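Local coordinates for probable transcriptional regulator, TetR family protein (Rhodococcus sp., PDB 3BJB) that probably acts as a TetR-family transcriptional regulator that binds DNA through an N-terminal helix-turn-helix motif, at residues Ala41-Met45 / His46-Lys50; Val54-Gly57 / Thr58-Arg61; Ala130-Pro133 / Asp134-Lys137; Glu153-Glu157 / Glu158-Ala162. All blocks are in the same frame, centred on the assembly; numbering follows the deposited sequence.

Contact 1. Residues Ala41-Met45 / His46-Lys50; sequences ARVQM and HEVAK
Gln-44 and His-46 run alongside each other at the start of helix 45-51, the amide and the imidazole only 20° from parallel. The touch runs along the flanks: Gln-44 CB lies 3.6 Å from His-46 CD2, while Gln-44 NE2 comes to the ring obliquely. His-46 can double back over the loop because its CG sits between the backbone N and the carbonyl carbon (chi1 77°). Both side chains are on the outer surface, where polar groups suit water. Gln-44 is the N-cap residue, and its O receives Val-48 N at 3.2 Å in a fairly straight bond (164°), with a weaker one from Glu-47 N. Met-45 O accepts Ala-49 N at 2.9 Å. Met-45, present as selenomethionine, turns the other way; its long apolar chain, bent at chi2 and chi3, folds inward between helix 56-62 and Leu-69 of helix 66-86. Val-43 CG1 joins it on that inner side, 4.2 Å from Val-48 CG2, with Phe-70 and Leu-34 beyond. The chemistry thus divides by face: this first helix of the predicted helix-turn-helix is opened by backbone bonds, seated by apolar side chains and left polar outside.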
ATOM      1  N   ALA B  41      -8.783  12.785  -6.146  1.00 64.24           N
ATOM      2  CA  ALA B  41      -9.253  14.003  -5.470  1.00 64.30           C
ATOM      3  C   ALA B  41     -10.122  14.901  -6.349  1.00 65.18           C
ATOM      4  O   ALA B  41     -10.978  15.630  -5.860  1.00 64.15           O
ATOM      5  CB  ALA B  41      -8.051  14.797  -4.929  1.00 66.22           C
ATOM      6  N   ARG B  42      -9.924  14.809  -7.657  1.00 66.09           N
ATOM      7  CA  ARG B  42     -10.662  15.600  -8.595  1.00 66.77           C
ATOM      8  C   ARG B  42     -11.801  14.819  -9.251  1.00 65.61           C
ATOM      9  O   ARG B  42     -12.373  15.271 -10.237  1.00 65.42           O
ATOM     10  CB  ARG B  42      -9.680  16.140  -9.628  1.00 67.91           C
ATOM     11  CG  ARG B  42      -8.759  17.233  -9.057  1.00 70.66           C
ATOM     12  CD  ARG B  42      -7.732  17.744 -10.068  1.00 71.89           C
ATOM     13  NE  ARG B  42      -8.388  18.442 -11.182  1.00 75.65           N
ATOM     14  CZ  ARG B  42      -8.283  19.746 -11.431  1.00 75.85           C
ATOM     15  NH1 ARG B  42      -7.519  20.524 -10.663  1.00 76.44           N
ATOM     16  NH2 ARG B  42      -8.929  20.260 -12.467  1.00 76.60           N
ATOM     17  N   VAL B  43     -12.136  13.648  -8.702  1.00 65.28           N
ATOM     18  CA  VAL B  43     -13.235  12.842  -9.251  1.00 63.98           C
ATOM     19  C   VAL B  43     -14.465  12.962  -8.369  1.00 64.61           C
ATOM     20  O   VAL B  43     -14.465  12.528  -7.224  1.00 62.93           O
ATOM     21  CB  VAL B  43     -12.865  11.361  -9.426  1.00 62.76           C
ATOM     22  CG1 VAL B  43     -14.040  10.592  -9.977  1.00 62.45           C
ATOM     23  CG2 VAL B  43     -11.660  11.218 -10.354  1.00 62.05           C
ATOM     24  N   GLN B  44     -15.528  13.536  -8.909  1.00 65.96           N
ATOM     25  CA  GLN B  44     -16.673  13.803  -8.076  1.00 68.36           C
ATOM     26  C   GLN B  44     -17.890  13.018  -8.439  1.00 69.14           C
ATOM     27  O   GLN B  44     -18.192  12.801  -9.610  1.00 70.08           O
ATOM     28  CB  GLN B  44     -16.981  15.282  -8.040  1.00 70.38           C
ATOM     29  CG  GLN B  44     -15.987  16.067  -7.182  1.00 72.58           C
ATOM     30  CD  GLN B  44     -15.652  17.389  -7.829  1.00 73.83           C
ATOM     31  OE1 GLN B  44     -14.836  18.154  -7.317  1.00 75.02           O
ATOM     32  NE2 GLN B  44     -16.280  17.664  -8.973  1.00 73.65           N
HETATM   33  N   MSE B  45     -18.600  12.600  -7.402  1.00 69.55           N
HETATM   34  CA  MSE B  45     -19.734  11.724  -7.557  1.00 69.65           C
HETATM   35  C   MSE B  45     -20.763  12.291  -8.517  1.00 69.12           C
HETATM   36  O   MSE B  45     -21.362  11.548  -9.295  1.00 68.98           O
HETATM   37  CB  MSE B  45     -20.325  11.424  -6.190  1.00 70.95           C
HETATM   38  CG  MSE B  45     -19.361  10.641  -5.317  1.00 72.76           C
HETATM   39 SE   MSE B  45     -19.050   8.820  -6.030  1.00 76.16          SE
HETATM   40  CE  MSE B  45     -20.638   7.934  -5.307  1.00 74.11           C
ATOM     41  N   HIS B  46     -20.935  13.609  -8.492  1.00 69.15           N
ATOM     42  CA  HIS B  46     -21.938  14.261  -9.346  1.00 70.14           C
ATOM     43  C   HIS B  46     -21.571  14.222 -10.854  1.00 69.85           C
ATOM     44  O   HIS B  46     -22.462  14.189 -11.708  1.00 68.46           O
ATOM     45  CB  HIS B  46     -22.287  15.683  -8.842  1.00 69.97           C
ATOM     46  CG  HIS B  46     -21.259  16.716  -9.175  1.00 70.55           C
ATOM     47  ND1 HIS B  46     -21.373  17.554 -10.267  1.00 70.37           N
ATOM     48  CD2 HIS B  46     -20.093  17.048  -8.563  1.00 71.11           C
ATOM     49  CE1 HIS B  46     -20.319  18.352 -10.319  1.00 70.78           C
ATOM     50  NE2 HIS B  46     -19.529  18.069  -9.296  1.00 71.05           N
ATOM     51  N   GLU B  47     -20.267  14.203 -11.162  1.00 70.27           N
ATOM     52  CA  GLU B  47     -19.814  14.000 -12.544  1.00 68.91           C
ATOM     53  C   GLU B  47     -19.979  12.527 -13.024  1.00 66.90           C
ATOM     54  O   GLU B  47     -20.493  12.290 -14.124  1.00 65.84           O
ATOM     55  CB  GLU B  47     -18.404  14.584 -12.760  1.00 70.80           C
ATOM     56  CG  GLU B  47     -17.783  14.350 -14.172  1.00 72.49           C
ATOM     57  CD  GLU B  47     -18.548  15.001 -15.365  1.00 74.77           C
ATOM     58  OE1 GLU B  47     -19.710  15.469 -15.192  1.00 75.96           O
ATOM     59  OE2 GLU B  47     -17.977  15.039 -16.492  1.00 74.83           O
ATOM     60  N   VAL B  48     -19.585  11.551 -12.193  1.00 64.57           N
ATOM     61  CA  VAL B  48     -19.928  10.128 -12.450  1.00 62.43           C
ATOM     62  C   VAL B  48     -21.450   9.969 -12.698  1.00 62.85           C
ATOM     63  O   VAL B  48     -21.870   9.257 -13.618  1.00 63.00           O
ATOM     64  CB  VAL B  48     -19.442   9.133 -11.305  1.00 61.30           C
ATOM     65  CG1 VAL B  48     -19.764   7.671 -11.644  1.00 58.59           C
ATOM     66  CG2 VAL B  48     -17.937   9.266 -10.997  1.00 59.41           C
ATOM     67  N   ALA B  49     -22.274  10.646 -11.899  1.00 62.16           N
ATOM     68  CA  ALA B  49     -23.716  10.558 -12.087  1.00 62.10           C
ATOM     69  C   ALA B  49     -24.118  11.121 -13.451  1.00 62.31           C
ATOM     70  O   ALA B  49     -24.891  10.492 -14.189  1.00 61.40           O
ATOM     71  CB  ALA B  49     -24.450  11.260 -10.967  1.00 61.61           C
ATOM     72  N   LYS B  50     -23.574  12.297 -13.774  1.00 63.02           N
ATOM     73  CA  LYS B  50     -23.760  12.930 -15.083  1.00 64.43           C
ATOM     74  C   LYS B  50     -23.207  12.097 -16.275  1.00 65.52           C
ATOM     75  O   LYS B  50     -23.749  12.159 -17.367  1.00 64.84           O
ATOM     76  CB  LYS B  50     -23.184  14.365 -15.091  1.00 63.95           C
ATOM     77  CG  LYS B  50     -23.235  14.995 -16.476  1.00 64.43           C
ATOM     78  CD  LYS B  50     -22.769  16.439 -16.582  1.00 64.70           C
ATOM     79  CE  LYS B  50     -23.114  16.930 -18.019  1.00 65.02           C
ATOM     80  NZ  LYS B  50     -22.929  18.380 -18.332  1.00 64.05           N
TER

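Contact 2. Residues Val54-Gly57 / Thr58-Arg61; sequences VAIG and TLYR
Ile-56 and Tyr-60, one helical turn apart, lie side by side and point the same way, the branched aliphatic chain serving as a ridge along which the phenol ring rests. Both CG1 and CD1 of Ile-56 press on one corner of the ring, each 3.3 Å from Tyr-60 CE1. With CG1 opposite its own backbone N (chi1 -177°), Ile-56 lays CG1 beside the ring, and the bend at chi2 brings CD1 back to the same CE1 corner. Lower down, Tyr-60 CD1 passes 3.1 Å from Ile-56 O, a carbonyl that also accepts Tyr-60 N. On a different side of the turn the bumps are small. Ala-55, at the N-cap position but with no capping side-chain acceptor, sets CB 3.6 Å from Thr-58 OG1, and Val-54 offers CB to Thr-58 CG2 and CG2 to Leu-59 CB at 4.3 Å. This is the first turn of helix 56-62, the second helix of the predicted helix-turn-helix; in TetR regulators that helix is the one that reads the major groove. Gly-57 brings no side chain to the exposed surface here, and Arg-61, whose CB lies 3.2 Å from Gly-57 O, stretches its extended chain away from the turn. Inward, Ile-56, Leu-59 and Tyr-60 together cover Met-45, and Leu-59, wholly apolar as befits its buried place, wedges against Val-48 and Met-27. Thr-58 rests on Arg-23 of helix 22-37. Leu-59 N closes the turn on Ala-55 O at 3.0 Å, nearly straight at 162°.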
ATOM      1  N   VAL B  54     -27.279   9.010 -14.876  1.00 65.20           N
ATOM      2  CA  VAL B  54     -28.142   8.574 -13.772  1.00 63.67           C
ATOM      3  C   VAL B  54     -28.322   9.690 -12.732  1.00 63.05           C
ATOM      4  O   VAL B  54     -27.564  10.676 -12.736  1.00 63.08           O
ATOM      5  CB  VAL B  54     -27.585   7.297 -13.072  1.00 63.54           C
ATOM      6  CG1 VAL B  54     -27.508   6.129 -14.045  1.00 63.46           C
ATOM      7  CG2 VAL B  54     -26.216   7.559 -12.442  1.00 63.43           C
ATOM      8  N   ALA B  55     -29.323   9.536 -11.855  1.00 61.56           N
ATOM      9  CA  ALA B  55     -29.522  10.444 -10.719  1.00 59.87           C
ATOM     10  C   ALA B  55     -28.432  10.220  -9.665  1.00 59.12           C
ATOM     11  O   ALA B  55     -27.999   9.074  -9.452  1.00 57.89           O
ATOM     12  CB  ALA B  55     -30.881  10.235 -10.108  1.00 59.51           C
ATOM     13  N   ILE B  56     -28.000  11.312  -9.014  1.00 58.16           N
ATOM     14  CA  ILE B  56     -26.964  11.253  -7.961  1.00 57.25           C
ATOM     15  C   ILE B  56     -27.380  10.289  -6.833  1.00 57.10           C
ATOM     16  O   ILE B  56     -26.549   9.554  -6.295  1.00 56.49           O
ATOM     17  CB  ILE B  56     -26.570  12.682  -7.419  1.00 56.98           C
ATOM     18  CG1 ILE B  56     -25.439  12.619  -6.386  1.00 56.76           C
ATOM     19  CG2 ILE B  56     -27.761  13.372  -6.766  1.00 56.67           C
ATOM     20  CD1 ILE B  56     -24.015  12.404  -6.929  1.00 56.59           C
ATOM     21  N   GLY B  57     -28.674  10.290  -6.508  1.00 57.31           N
ATOM     22  CA  GLY B  57     -29.242   9.389  -5.507  1.00 57.05           C
ATOM     23  C   GLY B  57     -29.244   7.941  -5.954  1.00 57.03           C
ATOM     24  O   GLY B  57     -29.199   7.033  -5.117  1.00 57.63           O
ATOM     25  N   THR B  58     -29.310   7.729  -7.271  1.00 55.99           N
ATOM     26  CA  THR B  58     -29.268   6.392  -7.853  1.00 55.14           C
ATOM     27  C   THR B  58     -27.847   5.855  -7.673  1.00 54.26           C
ATOM     28  O   THR B  58     -27.630   4.727  -7.227  1.00 53.10           O
ATOM     29  CB  THR B  58     -29.707   6.395  -9.371  1.00 55.07           C
ATOM     30  OG1 THR B  58     -31.113   6.659  -9.503  1.00 53.72           O
ATOM     31  CG2 THR B  58     -29.384   5.058 -10.037  1.00 54.82           C
ATOM     32  N   LEU B  59     -26.881   6.708  -7.991  1.00 54.69           N
ATOM     33  CA  LEU B  59     -25.476   6.395  -7.835  1.00 53.84           C
ATOM     34  C   LEU B  59     -25.094   6.150  -6.371  1.00 55.04           C
ATOM     35  O   LEU B  59     -24.272   5.257  -6.070  1.00 56.55           O
ATOM     36  CB  LEU B  59     -24.617   7.518  -8.435  1.00 52.64           C
ATOM     37  CG  LEU B  59     -23.084   7.332  -8.467  1.00 51.34           C
ATOM     38  CD1 LEU B  59     -22.618   6.426  -9.611  1.00 49.71           C
ATOM     39  CD2 LEU B  59     -22.418   8.670  -8.543  1.00 51.22           C
ATOM     40  N   TYR B  60     -25.667   6.939  -5.467  1.00 55.12           N
ATOM     41  CA  TYR B  60     -25.271   6.864  -4.060  1.00 55.40           C
ATOM     42  C   TYR B  60     -25.840   5.594  -3.457  1.00 55.76           C
ATOM     43  O   TYR B  60     -25.169   4.879  -2.700  1.00 55.21           O
ATOM     44  CB  TYR B  60     -25.688   8.121  -3.284  1.00 53.22           C
ATOM     45  CG  TYR B  60     -24.633   9.203  -3.259  1.00 52.40           C
ATOM     46  CD1 TYR B  60     -24.887  10.474  -3.783  1.00 52.14           C
ATOM     47  CD2 TYR B  60     -23.368   8.964  -2.707  1.00 52.36           C
ATOM     48  CE1 TYR B  60     -23.912  11.483  -3.750  1.00 51.22           C
ATOM     49  CE2 TYR B  60     -22.383   9.972  -2.672  1.00 51.33           C
ATOM     50  CZ  TYR B  60     -22.677  11.218  -3.196  1.00 51.88           C
ATOM     51  OH  TYR B  60     -21.721  12.189  -3.186  1.00 52.35           O
ATOM     52  N   ARG B  61     -27.070   5.311  -3.847  1.00 57.16           N
ATOM     53  CA  ARG B  61     -27.717   4.043  -3.566  1.00 59.28           C
ATOM     54  C   ARG B  61     -26.804   2.856  -3.917  1.00 60.12           C
ATOM     55  O   ARG B  61     -26.631   1.919  -3.133  1.00 60.22           O
ATOM     56  CB  ARG B  61     -28.997   3.958  -4.384  1.00 59.21           C
ATOM     57  CG  ARG B  61     -30.076   3.156  -3.751  1.00 59.76           C
ATOM     58  CD  ARG B  61     -31.204   2.950  -4.733  1.00 59.86           C
ATOM     59  NE  ARG B  61     -32.297   2.208  -4.120  1.00 60.40           N
ATOM     60  CZ  ARG B  61     -32.249   0.919  -3.784  1.00 60.39           C
ATOM     61  NH1 ARG B  61     -33.317   0.349  -3.228  1.00 60.09           N
ATOM     62  NH2 ARG B  61     -31.146   0.203  -3.997  1.00 59.58           N
TER

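Contact 3. Residues Ala130-Pro133 / Asp134-Lys137; sequences ASVP and DAGK
The carbonyl group of Val-132 is met by Ala-135 N from above its plane, 42° out of it, at 3.0 Å between Val-132 O and Ala-135 N. The same side of the turn is lined by carbon: Ala-135 CB comes to 3.1 Å from Val-132 O. Beyond the carbonyl lies the puckered pyrrolidine of Pro-133, its outer rim turned to the surface; that its CB and CD flank Asp-134 N follows from the peptide link itself. Asp-134 carries the next flat group, its carboxylate. The bond from Ala-135 N to Val-132 O, three residues back, together with the backbone angles of Pro-133 and Asp-134, fits a type I beta turn, and the turn leads directly into helix 134-150. Proline suits its second position, since its ring already fixes phi near the required value and its nitrogen has no hydrogen to place. Val-132 CG2 lies 4.2 Å from Ala-135 CB; this branch nearly eclipses the carbonyl carbon (CG1 at chi1 11°), a rotation to be read with caution at this resolution. The small methyl of Ala-135 and the bare Gly-136 keep this first, weakly bonded turn slim, and an acidic residue such as Asp-134 would probably interact favourably with the positive end of the helix. On the loop side, Asn-128 holds Ala-130 N through OD1 and Ser-131 OG through O. Helix 66-86 packs against the turn through three side chains: Val-132 on His-68, Asp-134 on Val-71 and Ala-72, and Lys-137 on Val-75.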
ATOM      1  N   ALA B 130     -15.045  -3.726   7.142  1.00 81.55           N
ATOM      2  CA  ALA B 130     -16.323  -3.722   7.830  1.00 81.79           C
ATOM      3  C   ALA B 130     -17.283  -2.695   7.226  1.00 82.01           C
ATOM      4  O   ALA B 130     -18.496  -2.931   7.188  1.00 82.48           O
ATOM      5  CB  ALA B 130     -16.128  -3.478   9.325  1.00 81.77           C
ATOM      6  N   SER B 131     -16.735  -1.573   6.749  1.00 81.41           N
ATOM      7  CA  SER B 131     -17.549  -0.468   6.214  1.00 81.52           C
ATOM      8  C   SER B 131     -17.908  -0.596   4.730  1.00 81.05           C
ATOM      9  O   SER B 131     -19.022  -0.239   4.323  1.00 80.71           O
ATOM     10  CB  SER B 131     -16.897   0.896   6.491  1.00 81.60           C
ATOM     11  OG  SER B 131     -15.537   0.761   6.840  1.00 82.25           O
ATOM     12  N   VAL B 132     -16.958  -1.079   3.930  1.00 80.39           N
ATOM     13  CA  VAL B 132     -17.201  -1.321   2.516  1.00 79.55           C
ATOM     14  C   VAL B 132     -16.917  -2.785   2.234  1.00 79.80           C
ATOM     15  O   VAL B 132     -15.756  -3.193   2.153  1.00 80.01           O
ATOM     16  CB  VAL B 132     -16.461  -0.309   1.575  1.00 79.42           C
ATOM     17  CG1 VAL B 132     -15.437   0.535   2.329  1.00 78.14           C
ATOM     18  CG2 VAL B 132     -15.862  -1.002   0.338  1.00 79.46           C
ATOM     19  N   PRO B 133     -17.996  -3.585   2.130  1.00 79.64           N
ATOM     20  CA  PRO B 133     -17.981  -5.045   2.084  1.00 78.86           C
ATOM     21  C   PRO B 133     -17.540  -5.624   0.744  1.00 78.25           C
ATOM     22  O   PRO B 133     -17.501  -6.843   0.597  1.00 78.93           O
ATOM     23  CB  PRO B 133     -19.449  -5.422   2.351  1.00 79.15           C
ATOM     24  CG  PRO B 133     -20.144  -4.147   2.732  1.00 79.34           C
ATOM     25  CD  PRO B 133     -19.375  -3.072   2.049  1.00 79.38           C
ATOM     26  N   ASP B 134     -17.243  -4.764  -0.224  1.00 76.74           N
ATOM     27  CA  ASP B 134     -16.652  -5.194  -1.479  1.00 75.49           C
ATOM     28  C   ASP B 134     -15.133  -5.247  -1.308  1.00 75.16           C
ATOM     29  O   ASP B 134     -14.418  -5.759  -2.178  1.00 75.12           O
ATOM     30  CB  ASP B 134     -16.970  -4.189  -2.604  1.00 76.10           C
ATOM     31  CG  ASP B 134     -18.164  -4.589  -3.470  1.00 76.21           C
ATOM     32  OD1 ASP B 134     -18.648  -5.741  -3.364  1.00 77.18           O
ATOM     33  OD2 ASP B 134     -18.608  -3.736  -4.284  1.00 75.14           O
ATOM     34  N   ALA B 135     -14.632  -4.693  -0.203  1.00 73.28           N
ATOM     35  CA  ALA B 135     -13.188  -4.577  -0.003  1.00 71.24           C
ATOM     36  C   ALA B 135     -12.579  -5.963   0.099  1.00 69.99           C
ATOM     37  O   ALA B 135     -11.549  -6.219  -0.509  1.00 69.07           O
ATOM     38  CB  ALA B 135     -12.867  -3.743   1.238  1.00 71.39           C
ATOM     39  N   GLY B 136     -13.236  -6.853   0.856  1.00 68.94           N
ATOM     40  CA  GLY B 136     -12.869  -8.276   0.893  1.00 67.70           C
ATOM     41  C   GLY B 136     -12.823  -8.951  -0.472  1.00 66.37           C
ATOM     42  O   GLY B 136     -11.796  -9.514  -0.848  1.00 65.57           O
ATOM     43  N   LYS B 137     -13.936  -8.884  -1.207  1.00 65.91           N
ATOM     44  CA  LYS B 137     -14.049  -9.410  -2.573  1.00 65.47           C
ATOM     45  C   LYS B 137     -12.795  -9.332  -3.440  1.00 65.16           C
ATOM     46  O   LYS B 137     -12.554 -10.238  -4.219  1.00 66.06           O
ATOM     47  CB  LYS B 137     -15.161  -8.705  -3.338  1.00 66.14           C
ATOM     48  CG  LYS B 137     -16.543  -9.227  -3.091  1.00 67.01           C
ATOM     49  CD  LYS B 137     -17.438  -8.972  -4.311  1.00 67.97           C
ATOM     50  CE  LYS B 137     -18.911  -9.189  -3.979  1.00 67.85           C
ATOM     51  NZ  LYS B 137     -19.163 -10.597  -3.588  1.00 67.87           N
TER

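Contact 4. Residues Glu153-Glu157 / Glu158-Ala162. With SO4 (sulfate ion), chain K; SO4 (sulfate ion), chain M.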
ATOM      1  N   GLU B 153      -6.627 -26.681  -6.804  1.00 53.34           N
ATOM      2  CA  GLU B 153      -8.042 -26.789  -6.603  1.00 54.48           C
ATOM      3  C   GLU B 153      -8.363 -26.908  -5.119  1.00 54.16           C
ATOM      4  O   GLU B 153      -9.491 -26.650  -4.703  1.00 54.27           O
ATOM      5  CB  GLU B 153      -8.544 -28.012  -7.349  1.00 57.36           C
ATOM      6  CG  GLU B 153      -9.916 -27.828  -7.922  1.00 59.75           C
ATOM      7  CD  GLU B 153      -9.920 -27.963  -9.435  1.00 60.76           C
ATOM      8  OE1 GLU B 153      -9.451 -29.010  -9.943  1.00 60.37           O
ATOM      9  OE2 GLU B 153     -10.394 -27.005 -10.104  1.00 61.71           O
ATOM     10  N   HIS B 154      -7.382 -27.361  -4.347  1.00 53.68           N
ATOM     11  CA  HIS B 154      -7.523 -27.578  -2.915  1.00 53.49           C
ATOM     12  C   HIS B 154      -6.380 -26.932  -2.144  1.00 53.78           C
ATOM     13  O   HIS B 154      -5.438 -27.605  -1.770  1.00 54.22           O
ATOM     14  CB  HIS B 154      -7.519 -29.083  -2.601  1.00 52.33           C
ATOM     15  CG  HIS B 154      -8.702 -29.829  -3.135  1.00 51.60           C
ATOM     16  ND1 HIS B 154      -8.806 -30.209  -4.451  1.00 51.87           N
ATOM     17  CD2 HIS B 154      -9.832 -30.252  -2.532  1.00 51.49           C
ATOM     18  CE1 HIS B 154      -9.956 -30.819  -4.640  1.00 52.85           C
ATOM     19  NE2 HIS B 154     -10.595 -30.863  -3.489  1.00 52.76           N
ATOM     20  N   PRO B 155      -6.475 -25.633  -1.908  1.00 54.92           N
ATOM     21  CA  PRO B 155      -5.522 -24.865  -1.134  1.00 55.61           C
ATOM     22  C   PRO B 155      -5.367 -25.370   0.285  1.00 56.43           C
ATOM     23  O   PRO B 155      -6.353 -25.514   0.995  1.00 57.13           O
ATOM     24  CB  PRO B 155      -6.178 -23.497  -1.101  1.00 55.67           C
ATOM     25  CG  PRO B 155      -6.927 -23.436  -2.375  1.00 55.20           C
ATOM     26  CD  PRO B 155      -7.524 -24.767  -2.478  1.00 55.14           C
ATOM     27  N   THR B 156      -4.139 -25.654   0.691  1.00 57.80           N
ATOM     28  CA  THR B 156      -3.846 -25.825   2.107  1.00 59.57           C
ATOM     29  C   THR B 156      -3.831 -24.413   2.678  1.00 61.28           C
ATOM     30  O   THR B 156      -3.657 -23.444   1.927  1.00 62.52           O
ATOM     31  CB  THR B 156      -2.478 -26.520   2.345  1.00 59.84           C
ATOM     32  OG1 THR B 156      -1.420 -25.760   1.739  1.00 59.62           O
ATOM     33  CG2 THR B 156      -2.480 -27.945   1.771  1.00 59.35           C
ATOM     34  N   GLU B 157      -4.013 -24.268   3.987  1.00 62.50           N
ATOM     35  CA  GLU B 157      -3.976 -22.922   4.589  1.00 63.47           C
ATOM     36  C   GLU B 157      -2.606 -22.241   4.425  1.00 62.25           C
ATOM     37  O   GLU B 157      -2.520 -21.035   4.255  1.00 62.82           O
ATOM     38  CB  GLU B 157      -4.412 -22.950   6.061  1.00 65.68           C
ATOM     39  CG  GLU B 157      -5.817 -23.548   6.314  1.00 68.44           C
ATOM     40  CD  GLU B 157      -6.828 -23.259   5.185  1.00 69.76           C
ATOM     41  OE1 GLU B 157      -7.306 -22.105   5.072  1.00 69.86           O
ATOM     42  OE2 GLU B 157      -7.157 -24.210   4.425  1.00 71.16           O
ATOM     43  N   GLU B 158      -1.546 -23.037   4.451  1.00 61.61           N
ATOM     44  CA  GLU B 158      -0.199 -22.561   4.197  1.00 61.42           C
ATOM     45  C   GLU B 158      -0.090 -21.848   2.832  1.00 60.99           C
ATOM     46  O   GLU B 158       0.513 -20.774   2.754  1.00 59.32           O
ATOM     47  CB  GLU B 158       0.798 -23.721   4.263  1.00 61.51           C
ATOM     48  CG  GLU B 158       2.119 -23.340   4.910  1.00 61.94           C
ATOM     49  CD  GLU B 158       3.321 -23.642   4.029  1.00 62.68           C
ATOM     50  OE1 GLU B 158       3.664 -24.851   3.868  1.00 62.18           O
ATOM     51  OE2 GLU B 158       3.925 -22.648   3.511  1.00 63.18           O
ATOM     52  N   ASP B 159      -0.653 -22.487   1.792  1.00 60.43           N
ATOM     53  CA  ASP B 159      -0.865 -21.927   0.457  1.00 60.29           C
ATOM     54  C   ASP B 159      -1.625 -20.612   0.467  1.00 60.52           C
ATOM     55  O   ASP B 159      -1.218 -19.669  -0.188  1.00 60.24           O
ATOM     56  CB  ASP B 159      -1.711 -22.871  -0.384  1.00 60.94           C
ATOM     57  CG  ASP B 159      -0.995 -24.158  -0.751  1.00 61.83           C
ATOM     58  OD1 ASP B 159       0.235 -24.101  -0.990  1.00 62.63           O
ATOM     59  OD2 ASP B 159      -1.687 -25.212  -0.825  1.00 59.92           O
ATOM     60  N   LEU B 160      -2.765 -20.575   1.153  1.00 60.57           N
ATOM     61  CA  LEU B 160      -3.603 -19.372   1.208  1.00 61.55           C
ATOM     62  C   LEU B 160      -2.821 -18.224   1.845  1.00 62.40           C
ATOM     63  O   LEU B 160      -2.801 -17.082   1.350  1.00 62.11           O
ATOM     64  CB  LEU B 160      -4.858 -19.661   2.046  1.00 62.08           C
ATOM     65  CG  LEU B 160      -6.185 -20.132   1.428  1.00 61.99           C
ATOM     66  CD1 LEU B 160      -6.101 -20.208  -0.087  1.00 62.09           C
ATOM     67  CD2 LEU B 160      -6.726 -21.445   2.040  1.00 61.30           C
ATOM     68  N   THR B 161      -2.171 -18.559   2.952  1.00 63.61           N
ATOM     69  CA  THR B 161      -1.313 -17.647   3.692  1.00 64.60           C
ATOM     70  C   THR B 161      -0.255 -17.088   2.753  1.00 64.35           C
ATOM     71  O   THR B 161      -0.194 -15.870   2.554  1.00 66.39           O
ATOM     72  CB  THR B 161      -0.720 -18.363   4.953  1.00 64.77           C
ATOM     73  OG1 THR B 161      -1.772 -18.601   5.890  1.00 64.43           O
ATOM     74  CG2 THR B 161       0.352 -17.541   5.630  1.00 64.81           C
ATOM     75  N   ALA B 162       0.523 -17.970   2.129  1.00 64.61           N
ATOM     76  CA  ALA B 162       1.566 -17.562   1.155  1.00 65.31           C
ATOM     77  C   ALA B 162       1.052 -16.573   0.117  1.00 65.17           C
ATOM     78  O   ALA B 162       1.655 -15.531  -0.120  1.00 66.69           O
ATOM     79  CB  ALA B 162       2.197 -18.776   0.483  1.00 64.03           C
TER
HETATM   80  S   SO4 K 308      -5.037 -29.730  -6.171  0.80 74.48           S
HETATM   81  O1  SO4 K 308      -4.037 -30.734  -6.526  0.80 74.38           O
HETATM   82  O2  SO4 K 308      -6.387 -30.280  -6.008  0.80 74.58           O
HETATM   83  O3  SO4 K 308      -4.595 -29.169  -4.895  0.80 73.65           O
HETATM   84  O4  SO4 K 308      -5.153 -28.779  -7.274  0.80 74.72           O
HETATM   85  S   SO4 M 312      -2.618 -26.948   6.210  0.60 96.28           S
HETATM   86  O1  SO4 M 312      -1.922 -25.832   5.557  0.60 95.90           O
HETATM   87  O2  SO4 M 312      -1.860 -28.183   5.979  0.60 95.92           O
HETATM   88  O3  SO4 M 312      -2.639 -26.692   7.649  0.60 95.72           O
HETATM   89  O4  SO4 M 312      -3.982 -27.069   5.681  0.60 95.30           O
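Thr-156 and Asp-159 form a capping box at the start of helix 157-179. Asp-159 OD2 takes two donors from one face of its carboxylate: Thr-156 OG1 at 2.6 Å, from above the plane, and Thr-156 N at 2.9 Å, on the anti side. In return Thr-156 OG1 weakly accepts Asp-159 N at 3.4 Å. Threonine suits the cap because its hydroxyl, set between the backbone N and the carbonyl carbon (chi1 58°), can both give and receive. With an alanine in place of Asp-159, Thr-156 N and OG1 would probably lose their shared acceptor and the hydroxyl would be set free to turn. Leu-160 N bonds to Thr-156 O. Glu-157 O is doubly used, by Thr-161 N at 2.8 Å and Thr-161 OG1 at 3.0 Å. Two more amides, Glu-157 N and Glu-158 N, are met by one sulfate at the helix's positive end; another, probably also from the crystallisation liquor, takes Glu-153 N and His-154 ND1. Pro-155 CB covers Leu-160 CD1 at 3.4 Å, and both pack on Leu-147 of helix 134-150, while Thr-161 faces Arg-193 of the second subunit.

From the N terminus the four contacts come in series: each joins adjoining segments at a helix start, so none nests in or crosses another. Contact 1 closes the loop after helix 22-37 and contact 2 opens the next helix; their centres are 11 Å apart, and a probable hydrogen bond from Val-54 N to Ala-49 O ties the two halves of the predicted helix-turn-helix. Contact 3, with its centre about 20 Å from that of contact 2, ends the loop from helix 114-126 and sets helix 134-150 on helix 66-86. Contact 4 begins the helix that follows, about 40 Å between centres from contacts 1 and 2, across the chain's centre beside the second subunit.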